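Local coordinates for protein probable UbiX-like flavin prenyltransferase (Escherichia coli, PDB 1SBZ) that probably transfers a dimethylallyl group to reduced FMN, making the prenylated flavin cofactor used by phenolic acid decarboxylase, at residues 32-36 with 51-55. Numbering follows the deposited sequence.
Sequences HLVMS and ARDVA. With FMN (flavin mononucleotide), chain H.
Met35, a selenomethionine, reaches from its strand to the inner side of helix 51-55. Its SE lies 3.9 Å from Val54 CG1, and the two side chains meet at a slant. The terminal CE goes further and packs against Ala55 CB, also at 3.9 Å. The same methyl lies 3.5 Å from Ala51 O. That carbonyl accepts the helix bond from Ala55 N at 2.8 Å; the methyl only packs against it. The chain is extended at chi2 (173°) and bends at chi3 (-68°), which turns CE toward Ala51 and Ala55.

Leu33, two residues earlier on the same side of the strand, adds to the apolar contact. Its CD2 touches Val54 CG1 at 3.9 Å and Ala55 CA at the same distance. Val54 CG1 is therefore shared by Leu33 and Met35. No hydrogen bond joins the two segments.

Strand 30-35 belongs to the parallel sheet of a Rossmann-like flavoprotein fold, and the short helix packs over it, running nearly antiparallel at 161°. Helix 37-46 lies between them in the chain. Its Ile43 packs on both Met35 and Val54. Leu20 of helix 13-24 touches Leu33 and Val54.

Past Met35 the strand ends at the flavin site. Ser36 OG donates a 2.6 Å hydrogen bond to FMN O1P, a phosphate oxygen. Ser36 is also the N-cap of helix 37-46, with OG bonded to Ala39 N. OG sits between the backbone N and the carbonyl carbon, where it can reach both Ala39 N and the phosphate. One hydroxyl thus holds both the helix start and the phosphate. Other residues of the pocket, among them Ser87 and Thr90, also bond to FMN.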
ATOM      1  N   HIS D  32      17.901   5.066  34.662  1.00 29.57           N
ATOM      2  CA  HIS D  32      18.931   4.249  34.046  1.00 28.47           C
ATOM      3  C   HIS D  32      19.401   4.932  32.767  1.00 27.86           C
ATOM      4  O   HIS D  32      18.663   5.013  31.780  1.00 28.02           O
ATOM      5  CB  HIS D  32      18.410   2.841  33.761  1.00 28.47           C
ATOM      6  CG  HIS D  32      18.035   2.073  34.990  1.00 28.16           C
ATOM      7  ND1 HIS D  32      18.775   1.006  35.455  1.00 28.49           N
ATOM      8  CD2 HIS D  32      17.001   2.218  35.853  1.00 28.06           C
ATOM      9  CE1 HIS D  32      18.213   0.528  36.551  1.00 28.08           C
ATOM     10  NE2 HIS D  32      17.136   1.246  36.815  1.00 27.43           N
ATOM     11  N   LEU D  33      20.627   5.441  32.798  1.00 27.02           N
ATOM     12  CA  LEU D  33      21.179   6.209  31.688  1.00 25.97           C
ATOM     13  C   LEU D  33      22.029   5.349  30.766  1.00 25.72           C
ATOM     14  O   LEU D  33      22.789   4.497  31.224  1.00 25.27           O
ATOM     15  CB  LEU D  33      22.007   7.391  32.219  1.00 26.18           C
ATOM     16  CG  LEU D  33      22.886   8.203  31.256  1.00 25.94           C
ATOM     17  CD1 LEU D  33      22.044   8.918  30.199  1.00 24.11           C
ATOM     18  CD2 LEU D  33      23.728   9.198  32.029  1.00 25.35           C
ATOM     19  N   VAL D  34      21.877   5.563  29.460  1.00 25.24           N
ATOM     20  CA  VAL D  34      22.795   5.002  28.470  1.00 24.92           C
ATOM     21  C   VAL D  34      23.244   6.118  27.532  1.00 25.10           C
ATOM     22  O   VAL D  34      22.442   6.639  26.755  1.00 24.94           O
ATOM     23  CB  VAL D  34      22.160   3.853  27.646  1.00 24.69           C
ATOM     24  CG1 VAL D  34      23.232   3.083  26.899  1.00 24.28           C
ATOM     25  CG2 VAL D  34      21.389   2.908  28.529  1.00 24.62           C
HETATM   26  N   MSE D  35      24.517   6.493  27.621  1.00 25.04           N
HETATM   27  CA  MSE D  35      25.090   7.493  26.717  1.00 26.24           C
HETATM   28  C   MSE D  35      25.839   6.791  25.588  1.00 24.99           C
HETATM   29  O   MSE D  35      26.703   5.954  25.844  1.00 24.61           O
HETATM   30  CB  MSE D  35      26.059   8.423  27.456  1.00 25.71           C
HETATM   31  CG  MSE D  35      25.436   9.326  28.495  1.00 27.11           C
HETATM   32 SE   MSE D  35      26.811  10.311  29.507  1.00 31.17          SE
HETATM   33  CE  MSE D  35      27.587   8.783  30.464  1.00 28.43           C
ATOM     34  N   SER D  36      25.503   7.130  24.342  1.00 24.31           N
ATOM     35  CA  SER D  36      26.220   6.595  23.186  1.00 23.36           C
ATOM     36  C   SER D  36      27.614   7.210  23.124  1.00 23.25           C
ATOM     37  O   SER D  36      27.873   8.203  23.793  1.00 23.19           O
ATOM     38  CB  SER D  36      25.463   6.911  21.897  1.00 23.40           C
ATOM     39  OG  SER D  36      25.547   8.290  21.589  1.00 22.25           O
ATOM     40  N   ALA D  51      31.270  13.584  30.573  1.00 29.71           N
ATOM     41  CA  ALA D  51      30.389  12.422  30.521  1.00 29.58           C
ATOM     42  C   ALA D  51      30.184  11.828  31.913  1.00 29.54           C
ATOM     43  O   ALA D  51      29.075  11.415  32.259  1.00 29.59           O
ATOM     44  CB  ALA D  51      30.937  11.376  29.554  1.00 29.47           C
ATOM     45  N   ARG D  52      31.251  11.808  32.709  1.00 29.46           N
ATOM     46  CA  ARG D  52      31.191  11.291  34.076  1.00 29.32           C
ATOM     47  C   ARG D  52      30.319  12.149  34.990  1.00 28.55           C
ATOM     48  O   ARG D  52      29.599  11.615  35.835  1.00 28.60           O
ATOM     49  CB  ARG D  52      32.593  11.112  34.664  1.00 29.71           C
ATOM     50  CG  ARG D  52      33.225   9.768  34.331  1.00 31.68           C
ATOM     51  CD  ARG D  52      34.313   9.798  33.266  1.00 35.71           C
ATOM     52  NE  ARG D  52      33.972  10.571  32.065  1.00 38.93           N
ATOM     53  CZ  ARG D  52      34.712  11.565  31.558  1.00 39.46           C
ATOM     54  NH1 ARG D  52      35.865  11.923  32.130  1.00 38.28           N
ATOM     55  NH2 ARG D  52      34.299  12.193  30.465  1.00 38.86           N
ATOM     56  N   ASP D  53      30.387  13.470  34.818  1.00 27.98           N
ATOM     57  CA  ASP D  53      29.476  14.397  35.491  1.00 27.22           C
ATOM     58  C   ASP D  53      28.018  14.046  35.213  1.00 27.02           C
ATOM     59  O   ASP D  53      27.184  14.057  36.117  1.00 26.65           O
ATOM     60  CB  ASP D  53      29.718  15.828  35.017  1.00 27.19           C
ATOM     61  CG  ASP D  53      30.956  16.452  35.620  1.00 27.11           C
ATOM     62  OD1 ASP D  53      31.371  16.051  36.726  1.00 26.85           O
ATOM     63  OD2 ASP D  53      31.570  17.374  35.056  1.00 25.77           O
ATOM     64  N   VAL D  54      27.721  13.755  33.947  1.00 26.91           N
ATOM     65  CA  VAL D  54      26.361  13.401  33.531  1.00 26.70           C
ATOM     66  C   VAL D  54      25.981  12.019  34.066  1.00 26.69           C
ATOM     67  O   VAL D  54      24.875  11.829  34.571  1.00 26.46           O
ATOM     68  CB  VAL D  54      26.200  13.483  31.990  1.00 26.66           C
ATOM     69  CG1 VAL D  54      24.847  12.926  31.541  1.00 26.68           C
ATOM     70  CG2 VAL D  54      26.359  14.919  31.523  1.00 26.06           C
ATOM     71  N   ALA D  55      26.908  11.068  33.984  1.00 26.94           N
ATOM     72  CA  ALA D  55      26.680   9.735  34.535  1.00 27.39           C
ATOM     73  C   ALA D  55      26.270   9.811  36.011  1.00 27.83           C
ATOM     74  O   ALA D  55      25.384   9.077  36.457  1.00 27.88           O
ATOM     75  CB  ALA D  55      27.915   8.865  34.362  1.00 27.50           C
TER
HETATM   76  N1  FMN H1404      22.996  13.657  13.852  1.00 19.94           N
HETATM   77  C2  FMN H1404      21.647  13.910  13.762  1.00 19.80           C
HETATM   78  O2  FMN H1404      20.924  13.024  13.323  1.00 19.54           O
HETATM   79  N3  FMN H1404      21.138  15.134  14.153  1.00 19.41           N
HETATM   80  C4  FMN H1404      21.995  16.109  14.648  1.00 20.13           C
HETATM   81  O4  FMN H1404      21.508  17.085  15.227  1.00 19.17           O
HETATM   82  C4A FMN H1404      23.374  15.844  14.742  1.00 20.00           C
HETATM   83  N5  FMN H1404      24.263  16.788  15.233  1.00 19.99           N
HETATM   84  C5A FMN H1404      25.621  16.498  15.322  1.00 19.59           C
HETATM   85  C6  FMN H1404      26.513  17.451  15.823  1.00 20.25           C
HETATM   86  C7  FMN H1404      27.883  17.165  15.919  1.00 20.58           C
HETATM   87  C7M FMN H1404      28.734  18.050  16.794  1.00 22.80           C
HETATM   88  C8  FMN H1404      28.361  15.915  15.507  1.00 20.26           C
HETATM   89  C8M FMN H1404      29.766  15.463  15.826  1.00 21.90           C
HETATM   90  C9  FMN H1404      27.469  14.971  15.010  1.00 19.80           C
HETATM   91  C9A FMN H1404      26.100  15.253  14.917  1.00 19.77           C
HETATM   92  N10 FMN H1404      25.215  14.302  14.415  1.00 19.67           N
HETATM   93  C10 FMN H1404      23.866  14.604  14.331  1.00 19.64           C
HETATM   94  C1' FMN H1404      25.747  13.074  13.727  1.00 19.09           C
HETATM   95  C2' FMN H1404      25.653  11.877  14.669  1.00 19.54           C
HETATM   96  O2' FMN H1404      26.357  12.164  15.860  1.00 20.58           O
HETATM   97  C3' FMN H1404      26.154  10.583  14.018  1.00 19.64           C
HETATM   98  O3' FMN H1404      25.223  10.160  13.032  1.00 19.41           O
HETATM   99  C4' FMN H1404      26.417   9.453  15.021  1.00 18.98           C
HETATM  100  O4' FMN H1404      26.730   8.246  14.351  1.00 19.54           O
HETATM  101  C5' FMN H1404      25.231   9.187  15.940  1.00 19.18           C
HETATM  102  O5' FMN H1404      25.453   7.996  16.678  1.00 19.00           O
HETATM  103  P   FMN H1404      24.569   7.734  17.999  1.00 19.44           P
HETATM  104  O1P FMN H1404      25.026   8.722  19.053  1.00 20.50           O
HETATM  105  O2P FMN H1404      24.808   6.314  18.416  1.00 18.37           O
HETATM  106  O3P FMN H1404      23.105   7.953  17.669  1.00 18.94           O